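Rhamnose ABC transporter, periplasmic rhamnose-binding protein (Kribbella flavida, PDB 4KVF) probably binds a carbohydrate, apparently rhamnose, outside the cell membrane and delivers it to an ABC transporter for uptake. Local coordinates at residues Ile166-Ala171 with Val230-Val235; Glu215-Leu220 with Ser241-Ala246; Val235-Ala240 with Asn262-Tyr267; Thr256-Pro261 with Lys275-Asn280; Gln266-Gly271 with Phe332-Ile337. All blocks are in the same frame, centred on the assembly; numbering follows the deposited sequence.

Interaction 1: residues Ile166-Ala171 with Val230-Val235; sequences IAVLSA and VSPTTV
Ala167 opens the pairing: its carbonyl O receives Val230 N at 2.9 Å, almost in line with the C=O bond. The two segments come from neighbouring strands, 164-170 and 226-231, in the parallel sheet of one lobe of a periplasmic binding protein. They illustrate the parallel pattern, in which one residue bonds to the neighbours of its partner, here Val230 to both Ala167 and Leu169. Between these two bonds, Val168 presents its CA to Val230 O at 3.2 Å, a CA-H...O contact. Its CG1, set opposite the backbone N (chi1 166°), comes 3.9 Å from Pro232 CD, and the two side chains cross at about a right angle. Met185 of helix 176-189 also packs on Val168.

At Leu169 the backbone N donates to Val230 O over 2.9 Å, tilted 34° from the carbonyl plane. The ladder would next ask Pro232 for an N-H, which proline lacks; Ser231 OG supplies the donor instead, reaching Leu169 O at 2.8 Å. An alanine at Ser231 has no hydroxyl, which is likely to leave Leu169 O without a hydrogen-bond donor from this strand. Pro232, centre of an inverse gamma turn, then swings the chain away from the sheet toward helix 234-245. Thr233 caps that helix, its OG1 bonding Gly236 N as well as Asp207. Past Leu169, the backbone of Ser170 and Ala171 runs by the methyl of this threonine: Thr233 CG2 rests 3.9 Å from Ser170 C and 3.6 Å from Leu169 O.

Interaction 2: residues Glu215-Leu220 with Ser241-Ala246; sequences EAQGLL and SRYVSA
Tyr243 lays one ring face against Gln217, whose CA stands 4.0 Å from the ring centroid, a CH-pi contact. The glutamine continues across the phenol instead of running along it: the two side chains cross at about a right angle, and Gln217 CG comes within 3.5 Å of Tyr243 CE1. Because CG is opposite the backbone N (chi1 -165°) and the chain is extended, the terminal amide reaches the same side of the ring, where its plane stands 60° from that of the phenol. The contact is van der Waals and CH-pi; the two side chains share no hydrogen bond.

Leu220 approaches differently. Its CD1 lies at the ring edge, in plane, 3.6 Å from Tyr243 CE2, and the two side chains slide past each other in opposite directions. The same Leu220 CD1 touches Val244 CG2 at 3.8 Å, so one methyl serves two residues of the partner helix. Phe213 meets the tyrosine edge-to-face, and Tyr249 packs on both Tyr243 and Leu220. Replacing Tyr243 by an alanine would probably open a gap between the helices, leaving Gln217 CA and Leu220 CD1 without the ring they pack on.

The axes of the two short segments pass 9.4 Å apart at 54°, with the Tyr243 ring between them. Helices 209-222 and 234-245, joined through strand 226-231, here make the helix-to-helix packing of successive beta-alpha units in a Rossmann-like lobe.

Interaction 3: residues Val235-Ala240 with Asn262-Tyr267; sequences VGIAAA and NQMRQY
Met264, present as selenomethionine, fills the tight side of this contact against Ile237 and Ala238. Its chain bends at both middle torsions (chi2 -60°, chi3 -66°), and this fold brings the end of the side chain back toward helix 234-245. There Met264 SE lies 3.9 Å from Ala238 CA and 4.0 Å from Ile237 CG2, while the terminal CE is 3.8 Å from Ile237 CD1. The two side chains cross at about a right angle, and the selenomethionine touches both isoleucine branches, SE at CG2 and CE at CD1. Phe276 packs on both Ile237 and Met264, and Ile255 lies against Ile237 from the sheet, which makes this side a buried apolar layer.

Helices 234-245 and 261-269 are consecutive in the chain, with strand 254-257 between them, as expected of repeating beta-alpha units along a parallel sheet. Their segments run nearly alongside, 23° apart, with the axes approaching to 9.9 Å. Ala238 suits this spacing: its small CB points at the partner helix.

Tyr267 touches this segment only slightly, its CE2 4.1 Å from Ala238 O, but the buried ring packs on the next turn of helix 234-245, at Ser241 and Ser245. One face of that ring is occupied by Gln266 of its own helix, whose CG stands 3.7 Å above the plane, over the ring centre.

On the outer side the methyl of Ala238 meets a polar chain instead. Gln263 stretches out from an exposed position and lays its amide beside the methyl, Gln263 NE2 lying 3.5 Å from Ala238 CB; this is van der Waals contact without polar partnership.

Interaction 4: residues Thr256-Pro261 with Lys275-Asn280; sequences TGLGLP and KFALWN
Ala277 is gripped through both its backbone groups. Its N donates to Gly257 O at 2.9 Å in an almost straight bond (174°), and its O accepts Gly259 N at 3.2 Å. Leu258, between the two glycines, adds a CA-H...O contact to the same Ala277 O. Earlier in the strand, Thr256 OG1 donates to Lys275 O over 2.9 Å, approaching from above the carbonyl plane.

Phe276 turns its ring edge to the loop. With CG between the backbone N and the carbonyl carbon (chi1 70°), the ring swings toward 256-261, where Gly257 O, Gly259 O and Pro261 CA all lie near its plane; Phe276 CE2 is 3.3 Å from Gly259 O. Any CB on Gly259 would press on Phe276 CD2. Leu278 closes on the same carbonyl, its CB 3.5 Å from Gly259 O, a buried oxygen with no polar partner, and its CD2 meets Leu260 CD2 at 4.0 Å.

The single bridge of Leu258 with Ala277 links the end of this edge segment of the parallel sheet to strand 276-278, which pairs antiparallel with strand 330-332; the chain between 278 and 330 visits the other sheet, consistent with an interlobe crossover of a periplasmic binding protein.

In the second shell, Phe332 pairs with Phe276 by backbone and ring. Lys275 reaches away to Glu331 and Glu158 in salt bridges, and Met155 of helix 145-159 packs on Thr256 and Ala277.

Interaction 5: residues Gln266-Gly271 with Phe332-Ile337; sequences QYVKDG and FTAANI
Val268 meets a flat group that is no ring: its CG1 lies over the peptide joining Thr333 to Ala334, 3.6 Å from Ala334 N and 3.9 Å from Thr333 C. The rings of the two segments stand to the sides of this meeting. Phe332 meets Phe340 edge-to-face. Tyr267 packs on Ser241 and Ser245 of helix 234-245.

The rest of the contact is aliphatic. Val268 and Ile337 reach toward each other tip to tip, with Val268 CG2 3.6 Å from Ile337 CD1. The valine branches are divided between two partners: CG1, opposite the backbone N (chi1 171°), serves the peptide and Ala334 CB, at 4.0 Å, while CG2 serves the isoleucine. Phe276 packs on both Val268 and Ile337. At the exposed margin Lys269 passes by Ile337, its NZ making a long, weak ion pair with Asp338.

The loop that receives the valine is braced from within. Asn336 OD1 accepts Thr333 N at 2.8 Å, with an N-H...O angle of 167°, and Asn336 N returns a bond to Thr333 O at 3.2 Å; Asn336 ND2 holds Glu331 O. Ile337 O is bonded by Arg265, which lies three residues before Val268 in the same helix.

Here the last turn of a helix, ended by a Schellman motif at Gly271 with its positive phi, is covered by the loop that follows strand 330-332, close to the C-terminus of the chain.

All five contacts belong to one lobe, which holds the parallel sheet of strands 197-204, 164-170, 226-231 and 254-257. Interactions 1 and 4, with centres 11 Å apart, meet in that sheet, since strands 226-231 and 254-257 are neighbours. Helix 234-245 enters interactions 1, 2 and 3, and helix 261-269 carries on from interaction 3 to interaction 5, whose centre is 10 Å away. Interaction 1 closes before 3, 4 and 5 open, whereas 1 and 2, 2 and 3, 3 and 4, and 4 and 5 interleave along the chain. Residues distant in sequence are thus layered from the sheet through its helices to the C-terminal loop, consistent with one compact lobe.

Interaction 1: residues Ile166-Ala171 with Val230-Val235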
# COMPACT_ATOMS: atom_id res chain seq x y z
N ILE A 166 -12.39 15.61 -15.11
CA ILE A 166 -11.18 15.00 -14.59
C ILE A 166 -10.73 13.91 -15.56
O ILE A 166 -11.54 13.39 -16.33
CB ILE A 166 -11.39 14.42 -13.16
CG1 ILE A 166 -12.36 13.25 -13.17
CG2 ILE A 166 -11.89 15.51 -12.20
CD1 ILE A 166 -12.37 12.45 -11.86
N ALA A 167 -9.44 13.58 -15.53
CA ALA A 167 -8.91 12.52 -16.39
C ALA A 167 -7.97 11.70 -15.55
O ALA A 167 -7.42 12.19 -14.58
CB ALA A 167 -8.17 13.11 -17.57
N VAL A 168 -7.80 10.43 -15.91
CA VAL A 168 -6.87 9.58 -15.19
C VAL A 168 -5.64 9.34 -16.06
O VAL A 168 -5.76 9.12 -17.26
CB VAL A 168 -7.54 8.23 -14.82
CG1 VAL A 168 -6.50 7.18 -14.37
CG2 VAL A 168 -8.61 8.45 -13.75
N LEU A 169 -4.46 9.43 -15.45
CA LEU A 169 -3.22 8.99 -16.07
C LEU A 169 -2.78 7.71 -15.35
O LEU A 169 -2.34 7.75 -14.20
CB LEU A 169 -2.15 10.09 -15.99
CG LEU A 169 -0.74 9.75 -16.47
CD1 LEU A 169 -0.75 9.29 -17.92
CD2 LEU A 169 0.20 10.95 -16.32
N SER A 170 -2.97 6.58 -16.01
CA SER A 170 -2.76 5.29 -15.36
C SER A 170 -1.39 4.71 -15.70
O SER A 170 -0.53 5.39 -16.27
CB SER A 170 -3.87 4.31 -15.76
OG SER A 170 -3.82 3.14 -14.95
N ALA A 171 -1.19 3.46 -15.31
CA ALA A 171 0.00 2.71 -15.68
C ALA A 171 -0.26 2.06 -17.03
O ALA A 171 -0.63 2.74 -17.98
CB ALA A 171 0.32 1.67 -14.60
N VAL A 230 -5.78 12.78 -12.29
CA VAL A 230 -5.60 11.84 -11.18
C VAL A 230 -4.70 10.72 -11.69
O VAL A 230 -5.05 10.03 -12.63
CB VAL A 230 -6.95 11.18 -10.75
CG1 VAL A 230 -6.74 10.22 -9.59
CG2 VAL A 230 -7.99 12.24 -10.39
N SER A 231 -3.53 10.56 -11.08
CA SER A 231 -2.60 9.53 -11.55
C SER A 231 -2.29 8.55 -10.43
O SER A 231 -1.48 8.84 -9.56
CB SER A 231 -1.31 10.18 -12.06
OG SER A 231 -0.51 9.24 -12.75
N PRO A 232 -2.95 7.38 -10.46
CA PRO A 232 -2.78 6.36 -9.42
C PRO A 232 -1.56 5.49 -9.70
O PRO A 232 -1.65 4.27 -9.79
CB PRO A 232 -4.07 5.54 -9.52
CG PRO A 232 -4.42 5.61 -10.99
CD PRO A 232 -4.02 7.02 -11.42
N THR A 233 -0.43 6.16 -9.87
CA THR A 233 0.86 5.50 -10.07
C THR A 233 1.93 6.48 -9.63
O THR A 233 1.84 7.66 -9.97
CB THR A 233 1.09 5.11 -11.54
OG1 THR A 233 2.48 5.25 -11.86
CG2 THR A 233 0.29 6.00 -12.47
N THR A 234 2.92 6.01 -8.87
CA THR A 234 3.94 6.93 -8.37
C THR A 234 4.75 7.54 -9.50
O THR A 234 5.13 8.72 -9.44
CB THR A 234 4.86 6.28 -7.31
OG1 THR A 234 5.67 5.28 -7.94
CG2 THR A 234 4.01 5.65 -6.22
N VAL A 235 5.00 6.75 -10.55
CA VAL A 235 5.72 7.24 -11.71
C VAL A 235 4.89 8.30 -12.41
O VAL A 235 5.40 9.35 -12.80
CB VAL A 235 6.04 6.11 -12.71
CG1 VAL A 235 6.61 6.68 -14.00
CG2 VAL A 235 7.01 5.11 -12.11

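Interaction 2: residues Glu215-Leu220 with Ser241-Ala246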
# COMPACT_ATOMS: atom_id res chain seq x y z
N GLU A 215 2.09 11.82 -21.92
CA GLU A 215 0.65 11.58 -21.83
C GLU A 215 -0.06 12.66 -21.01
O GLU A 215 -1.21 13.00 -21.29
CB GLU A 215 0.34 10.17 -21.29
CG GLU A 215 0.68 9.05 -22.26
CD GLU A 215 -0.16 9.07 -23.53
OE1 GLU A 215 -1.37 9.36 -23.44
OE2 GLU A 215 0.39 8.80 -24.62
N ALA A 216 0.63 13.20 -20.00
CA ALA A 216 0.07 14.29 -19.20
C ALA A 216 -0.10 15.53 -20.07
O ALA A 216 -1.12 16.22 -20.02
CB ALA A 216 0.96 14.60 -18.01
N GLN A 217 0.93 15.81 -20.86
CA GLN A 217 0.92 16.90 -21.82
C GLN A 217 -0.25 16.72 -22.79
O GLN A 217 -0.98 17.66 -23.09
CB GLN A 217 2.24 16.87 -22.59
CG GLN A 217 2.59 18.10 -23.37
CD GLN A 217 4.02 18.02 -23.88
OE1 GLN A 217 4.52 16.93 -24.19
NE2 GLN A 217 4.70 19.17 -23.95
N GLY A 218 -0.43 15.49 -23.25
CA GLY A 218 -1.49 15.18 -24.20
C GLY A 218 -2.88 15.42 -23.63
O GLY A 218 -3.76 15.90 -24.33
N LEU A 219 -3.07 15.08 -22.36
CA LEU A 219 -4.37 15.27 -21.72
C LEU A 219 -4.73 16.75 -21.67
O LEU A 219 -5.85 17.16 -21.99
CB LEU A 219 -4.40 14.68 -20.31
CG LEU A 219 -4.47 13.15 -20.20
CD1 LEU A 219 -4.28 12.70 -18.75
CD2 LEU A 219 -5.80 12.65 -20.74
N LEU A 220 -3.75 17.56 -21.28
CA LEU A 220 -4.00 18.99 -21.11
C LEU A 220 -4.25 19.72 -22.42
O LEU A 220 -4.99 20.71 -22.45
CB LEU A 220 -2.84 19.62 -20.34
CG LEU A 220 -2.90 19.20 -18.87
CD1 LEU A 220 -1.64 19.59 -18.12
CD2 LEU A 220 -4.11 19.86 -18.24
N SER A 241 3.22 15.97 -12.60
CA SER A 241 3.57 17.13 -11.80
C SER A 241 4.75 17.86 -12.41
O SER A 241 4.77 19.10 -12.47
CB SER A 241 3.93 16.70 -10.38
OG SER A 241 2.85 15.99 -9.80
N ARG A 242 5.73 17.10 -12.88
CA ARG A 242 6.90 17.70 -13.49
C ARG A 242 6.51 18.46 -14.75
O ARG A 242 7.04 19.54 -15.02
CB ARG A 242 7.98 16.66 -13.81
CG ARG A 242 9.30 17.28 -14.25
CD ARG A 242 10.39 16.24 -14.40
NE ARG A 242 10.16 15.36 -15.55
CZ ARG A 242 9.73 14.11 -15.45
NH1 ARG A 242 9.55 13.39 -16.55
NH2 ARG A 242 9.47 13.57 -14.27
N TYR A 243 5.58 17.92 -15.53
CA TYR A 243 5.10 18.64 -16.70
C TYR A 243 4.36 19.90 -16.29
O TYR A 243 4.65 20.98 -16.78
CB TYR A 243 4.19 17.80 -17.59
CG TYR A 243 3.56 18.68 -18.65
CD1 TYR A 243 4.32 19.19 -19.68
CD2 TYR A 243 2.22 19.02 -18.60
CE1 TYR A 243 3.77 20.01 -20.65
CE2 TYR A 243 1.65 19.85 -19.56
CZ TYR A 243 2.43 20.34 -20.58
OH TYR A 243 1.88 21.15 -21.55
N VAL A 244 3.37 19.75 -15.42
CA VAL A 244 2.55 20.89 -15.01
C VAL A 244 3.39 22.00 -14.35
O VAL A 244 3.17 23.18 -14.62
CB VAL A 244 1.37 20.44 -14.11
CG1 VAL A 244 0.67 21.64 -13.49
CG2 VAL A 244 0.39 19.62 -14.94
N SER A 245 4.37 21.61 -13.55
CA SER A 245 5.24 22.56 -12.85
C SER A 245 5.98 23.49 -13.81
O SER A 245 6.21 24.66 -13.51
CB SER A 245 6.23 21.81 -11.97
OG SER A 245 7.00 22.72 -11.19
N ALA A 246 6.34 22.97 -14.98
CA ALA A 246 7.14 23.74 -15.93
C ALA A 246 6.33 24.17 -17.16
O ALA A 246 6.90 24.48 -18.21
CB ALA A 246 8.37 22.95 -16.35

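Interaction 3: residues Val235-Ala240 with Asn262-Tyr267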
# COMPACT_ATOMS: atom_id res chain seq x y z
N VAL A 235 5.00 6.75 -10.55
CA VAL A 235 5.72 7.24 -11.71
C VAL A 235 4.89 8.30 -12.41
O VAL A 235 5.40 9.35 -12.80
CB VAL A 235 6.04 6.11 -12.71
CG1 VAL A 235 6.61 6.68 -14.00
CG2 VAL A 235 7.01 5.11 -12.11
N GLY A 236 3.61 8.01 -12.55
CA GLY A 236 2.71 8.85 -13.33
C GLY A 236 2.47 10.20 -12.70
O GLY A 236 2.51 11.23 -13.37
N ILE A 237 2.22 10.21 -11.40
CA ILE A 237 1.92 11.47 -10.73
C ILE A 237 3.15 12.38 -10.72
O ILE A 237 3.04 13.61 -10.91
CB ILE A 237 1.34 11.22 -9.31
CG1 ILE A 237 0.82 12.52 -8.70
CG2 ILE A 237 2.38 10.57 -8.41
CD1 ILE A 237 0.27 12.33 -7.30
N ALA A 238 4.32 11.78 -10.56
CA ALA A 238 5.57 12.55 -10.58
C ALA A 238 5.84 13.16 -11.96
O ALA A 238 6.33 14.29 -12.07
CB ALA A 238 6.75 11.68 -10.15
N ALA A 239 5.54 12.41 -13.01
CA ALA A 239 5.76 12.89 -14.36
C ALA A 239 4.75 13.97 -14.73
O ALA A 239 5.10 14.95 -15.37
CB ALA A 239 5.71 11.75 -15.35
N ALA A 240 3.50 13.78 -14.32
CA ALA A 240 2.48 14.79 -14.59
C ALA A 240 2.79 16.09 -13.86
O ALA A 240 2.66 17.17 -14.42
CB ALA A 240 1.10 14.28 -14.21
N ASN A 262 9.05 11.45 -0.95
CA ASN A 262 10.34 12.06 -1.29
C ASN A 262 10.40 12.56 -2.74
O ASN A 262 10.99 13.60 -3.02
CB ASN A 262 11.50 11.08 -1.04
CG ASN A 262 11.84 10.93 0.43
OD1 ASN A 262 11.35 11.68 1.29
ND2 ASN A 262 12.69 9.96 0.74
N GLN A 263 9.78 11.81 -3.64
CA GLN A 263 9.78 12.16 -5.06
C GLN A 263 8.84 13.33 -5.29
O GLN A 263 9.09 14.18 -6.15
CB GLN A 263 9.34 10.95 -5.89
CG GLN A 263 9.59 11.07 -7.39
CD GLN A 263 9.16 9.83 -8.15
OE1 GLN A 263 8.45 8.97 -7.62
NE2 GLN A 263 9.61 9.72 -9.40
N MSE A 264 7.78 13.38 -4.49
CA MSE A 264 6.71 14.37 -4.64
C MSE A 264 6.96 15.66 -3.87
O MSE A 264 6.30 16.67 -4.13
CB MSE A 264 5.37 13.76 -4.24
CG MSE A 264 4.87 12.70 -5.21
SE MSE A 264 4.64 13.48 -6.96
CE MSE A 264 3.18 14.66 -6.45
N ARG A 265 7.89 15.64 -2.92
CA ARG A 265 8.10 16.77 -2.02
C ARG A 265 8.33 18.09 -2.78
O ARG A 265 7.68 19.10 -2.49
CB ARG A 265 9.24 16.50 -1.03
CG ARG A 265 9.36 17.56 0.07
CD ARG A 265 10.52 17.27 1.01
NE ARG A 265 10.77 15.84 1.16
CZ ARG A 265 10.10 15.05 1.99
NH1 ARG A 265 10.40 13.75 2.05
NH2 ARG A 265 9.13 15.54 2.74
N GLN A 266 9.22 18.07 -3.77
CA GLN A 266 9.52 19.31 -4.50
C GLN A 266 8.29 19.90 -5.19
O GLN A 266 8.20 21.11 -5.36
CB GLN A 266 10.66 19.13 -5.50
CG GLN A 266 10.35 18.18 -6.64
CD GLN A 266 11.21 18.45 -7.87
OE1 GLN A 266 11.45 19.61 -8.23
NE2 GLN A 266 11.67 17.38 -8.51
N TYR A 267 7.35 19.04 -5.57
CA TYR A 267 6.13 19.49 -6.25
C TYR A 267 5.07 19.96 -5.26
O TYR A 267 4.22 20.80 -5.58
CB TYR A 267 5.61 18.40 -7.21
CG TYR A 267 6.65 18.04 -8.24
CD1 TYR A 267 7.06 18.97 -9.17
CD2 TYR A 267 7.24 16.78 -8.26
CE1 TYR A 267 8.03 18.67 -10.11
CE2 TYR A 267 8.21 16.46 -9.20
CZ TYR A 267 8.59 17.42 -10.12
OH TYR A 267 9.55 17.14 -11.06

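Interaction 4: residues Thr256-Pro261 with Lys275-Asn280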
# COMPACT_ATOMS: atom_id res chain seq x y z
N THR A 256 -3.38 15.08 -8.71
CA THR A 256 -3.42 14.24 -7.52
C THR A 256 -3.22 12.78 -7.92
O THR A 256 -2.92 12.50 -9.07
CB THR A 256 -4.71 14.45 -6.70
OG1 THR A 256 -4.61 13.74 -5.46
CG2 THR A 256 -5.93 13.96 -7.47
N GLY A 257 -3.36 11.85 -6.98
CA GLY A 257 -3.07 10.46 -7.28
C GLY A 257 -2.29 9.76 -6.18
O GLY A 257 -2.41 10.12 -5.01
N LEU A 258 -1.50 8.77 -6.55
CA LEU A 258 -0.75 7.99 -5.58
C LEU A 258 0.73 8.23 -5.81
O LEU A 258 1.25 7.95 -6.88
CB LEU A 258 -1.06 6.50 -5.74
CG LEU A 258 -2.53 6.15 -5.55
CD1 LEU A 258 -2.75 4.70 -5.92
CD2 LEU A 258 -2.98 6.43 -4.11
N GLY A 259 1.39 8.79 -4.80
CA GLY A 259 2.78 9.20 -4.99
C GLY A 259 3.69 8.84 -3.84
O GLY A 259 3.23 8.49 -2.75
N LEU A 260 5.00 8.93 -4.09
CA LEU A 260 6.01 8.72 -3.06
C LEU A 260 6.45 10.07 -2.50
O LEU A 260 6.84 10.96 -3.25
CB LEU A 260 7.22 7.97 -3.66
CG LEU A 260 6.99 6.49 -3.99
CD1 LEU A 260 8.12 5.95 -4.87
CD2 LEU A 260 6.88 5.68 -2.70
N PRO A 261 6.37 10.23 -1.17
CA PRO A 261 6.63 11.51 -0.48
C PRO A 261 7.95 12.20 -0.83
O PRO A 261 7.94 13.42 -0.98
CB PRO A 261 6.60 11.12 1.00
CG PRO A 261 5.61 10.00 1.04
CD PRO A 261 5.90 9.20 -0.22
N LYS A 275 -2.45 17.97 -2.72
CA LYS A 275 -2.85 16.78 -2.00
C LYS A 275 -2.61 15.55 -2.87
O LYS A 275 -2.83 15.60 -4.08
CB LYS A 275 -4.33 16.88 -1.64
CG LYS A 275 -4.73 16.26 -0.31
CD LYS A 275 -6.21 16.48 -0.03
CE LYS A 275 -6.44 17.32 1.23
NZ LYS A 275 -7.81 17.10 1.79
N PHE A 276 -2.13 14.47 -2.26
CA PHE A 276 -2.08 13.16 -2.90
C PHE A 276 -2.13 12.10 -1.80
O PHE A 276 -2.09 12.44 -0.62
CB PHE A 276 -0.86 13.00 -3.84
CG PHE A 276 0.48 12.92 -3.13
CD1 PHE A 276 1.21 14.06 -2.84
CD2 PHE A 276 1.01 11.68 -2.78
CE1 PHE A 276 2.44 13.98 -2.19
CE2 PHE A 276 2.24 11.59 -2.14
CZ PHE A 276 2.96 12.75 -1.85
N ALA A 277 -2.24 10.84 -2.18
CA ALA A 277 -2.36 9.76 -1.20
C ALA A 277 -1.33 8.66 -1.40
O ALA A 277 -0.74 8.52 -2.46
CB ALA A 277 -3.77 9.16 -1.26
N LEU A 278 -1.10 7.89 -0.34
CA LEU A 278 -0.47 6.58 -0.45
C LEU A 278 -0.73 5.93 0.90
O LEU A 278 -1.88 5.84 1.34
CB LEU A 278 1.04 6.68 -0.74
CG LEU A 278 1.70 5.40 -1.27
CD1 LEU A 278 1.32 5.11 -2.74
CD2 LEU A 278 3.21 5.41 -1.09
N TRP A 279 0.34 5.52 1.57
CA TRP A 279 0.24 4.86 2.87
C TRP A 279 1.62 4.94 3.52
O TRP A 279 2.59 5.30 2.86
CB TRP A 279 -0.22 3.40 2.70
CG TRP A 279 0.40 2.69 1.52
CD1 TRP A 279 1.62 2.07 1.50
CD2 TRP A 279 -0.16 2.52 0.21
NE1 TRP A 279 1.85 1.53 0.25
CE2 TRP A 279 0.77 1.79 -0.56
CE3 TRP A 279 -1.36 2.91 -0.39
CZ2 TRP A 279 0.54 1.45 -1.89
CZ3 TRP A 279 -1.59 2.57 -1.71
CH2 TRP A 279 -0.64 1.84 -2.44
N ASN A 280 1.71 4.66 4.81
CA ASN A 280 3.01 4.67 5.49
C ASN A 280 3.51 3.24 5.58
O ASN A 280 2.99 2.44 6.36
CB ASN A 280 2.89 5.31 6.87
CG ASN A 280 4.21 5.36 7.61
OD1 ASN A 280 5.25 4.91 7.10
ND2 ASN A 280 4.19 5.92 8.82

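Interaction 5: residues Gln266-Gly271 with Phe332-Ile337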
# COMPACT_ATOMS: atom_id res chain seq x y z
N GLN A 266 9.22 18.07 -3.77
CA GLN A 266 9.52 19.31 -4.50
C GLN A 266 8.29 19.90 -5.19
O GLN A 266 8.20 21.11 -5.36
CB GLN A 266 10.66 19.13 -5.50
CG GLN A 266 10.35 18.18 -6.64
CD GLN A 266 11.21 18.45 -7.87
OE1 GLN A 266 11.45 19.61 -8.23
NE2 GLN A 266 11.67 17.38 -8.51
N TYR A 267 7.35 19.04 -5.57
CA TYR A 267 6.13 19.49 -6.25
C TYR A 267 5.07 19.96 -5.26
O TYR A 267 4.22 20.80 -5.58
CB TYR A 267 5.61 18.40 -7.21
CG TYR A 267 6.65 18.04 -8.24
CD1 TYR A 267 7.06 18.97 -9.17
CD2 TYR A 267 7.24 16.78 -8.26
CE1 TYR A 267 8.03 18.67 -10.11
CE2 TYR A 267 8.21 16.46 -9.20
CZ TYR A 267 8.59 17.42 -10.12
OH TYR A 267 9.55 17.14 -11.06
N VAL A 268 5.13 19.44 -4.04
CA VAL A 268 4.26 19.92 -2.97
C VAL A 268 4.76 21.28 -2.47
O VAL A 268 3.98 22.23 -2.35
CB VAL A 268 4.20 18.89 -1.82
CG1 VAL A 268 3.49 19.48 -0.62
CG2 VAL A 268 3.49 17.63 -2.29
N LYS A 269 6.06 21.37 -2.22
CA LYS A 269 6.66 22.61 -1.73
C LYS A 269 6.59 23.75 -2.75
O LYS A 269 6.60 24.92 -2.36
CB LYS A 269 8.10 22.36 -1.25
CG LYS A 269 8.18 21.42 -0.05
CD LYS A 269 9.60 21.32 0.51
CE LYS A 269 9.62 20.63 1.88
NZ LYS A 269 8.70 21.26 2.87
N ASP A 270 6.50 23.43 -4.04
CA ASP A 270 6.43 24.50 -5.05
C ASP A 270 5.00 24.86 -5.46
O ASP A 270 4.79 25.76 -6.28
CB ASP A 270 7.38 24.27 -6.25
CG ASP A 270 6.84 23.25 -7.28
OD1 ASP A 270 5.75 22.68 -7.09
OD2 ASP A 270 7.54 23.03 -8.29
N GLY A 271 4.02 24.17 -4.88
CA GLY A 271 2.62 24.50 -5.09
C GLY A 271 1.92 23.82 -6.26
O GLY A 271 0.76 24.11 -6.56
N PHE A 332 -1.18 13.10 1.86
CA PHE A 332 -0.00 13.94 2.01
C PHE A 332 -0.26 15.36 1.52
O PHE A 332 -0.86 15.57 0.47
CB PHE A 332 1.18 13.32 1.27
CG PHE A 332 1.50 11.92 1.71
CD1 PHE A 332 2.34 11.69 2.79
CD2 PHE A 332 0.94 10.82 1.07
CE1 PHE A 332 2.64 10.40 3.21
CE2 PHE A 332 1.23 9.53 1.48
CZ PHE A 332 2.08 9.31 2.55
N THR A 333 0.17 16.34 2.33
CA THR A 333 0.04 17.76 2.01
C THR A 333 1.30 18.47 2.47
O THR A 333 2.19 17.85 3.06
CB THR A 333 -1.16 18.41 2.75
OG1 THR A 333 -0.92 18.39 4.17
CG2 THR A 333 -2.46 17.69 2.44
N ALA A 334 1.38 19.78 2.22
CA ALA A 334 2.50 20.57 2.73
C ALA A 334 2.55 20.53 4.25
O ALA A 334 3.62 20.60 4.85
CB ALA A 334 2.39 22.01 2.24
N ALA A 335 1.38 20.38 4.87
CA ALA A 335 1.26 20.38 6.33
C ALA A 335 1.94 19.18 6.98
O ALA A 335 2.38 19.26 8.13
CB ALA A 335 -0.21 20.46 6.75
N ASN A 336 2.02 18.07 6.25
CA ASN A 336 2.59 16.84 6.81
C ASN A 336 3.64 16.12 5.96
O ASN A 336 4.05 15.01 6.30
CB ASN A 336 1.47 15.86 7.22
CG ASN A 336 0.85 15.16 6.02
OD1 ASN A 336 1.01 15.60 4.87
ND2 ASN A 336 0.13 14.06 6.27
N ILE A 337 4.09 16.74 4.87
CA ILE A 337 4.98 16.03 3.93
C ILE A 337 6.39 15.72 4.45
O ILE A 337 6.99 14.71 4.07
CB ILE A 337 5.03 16.72 2.53
CG1 ILE A 337 5.72 15.81 1.51
CG2 ILE A 337 5.71 18.07 2.62
CD1 ILE A 337 4.88 15.51 0.28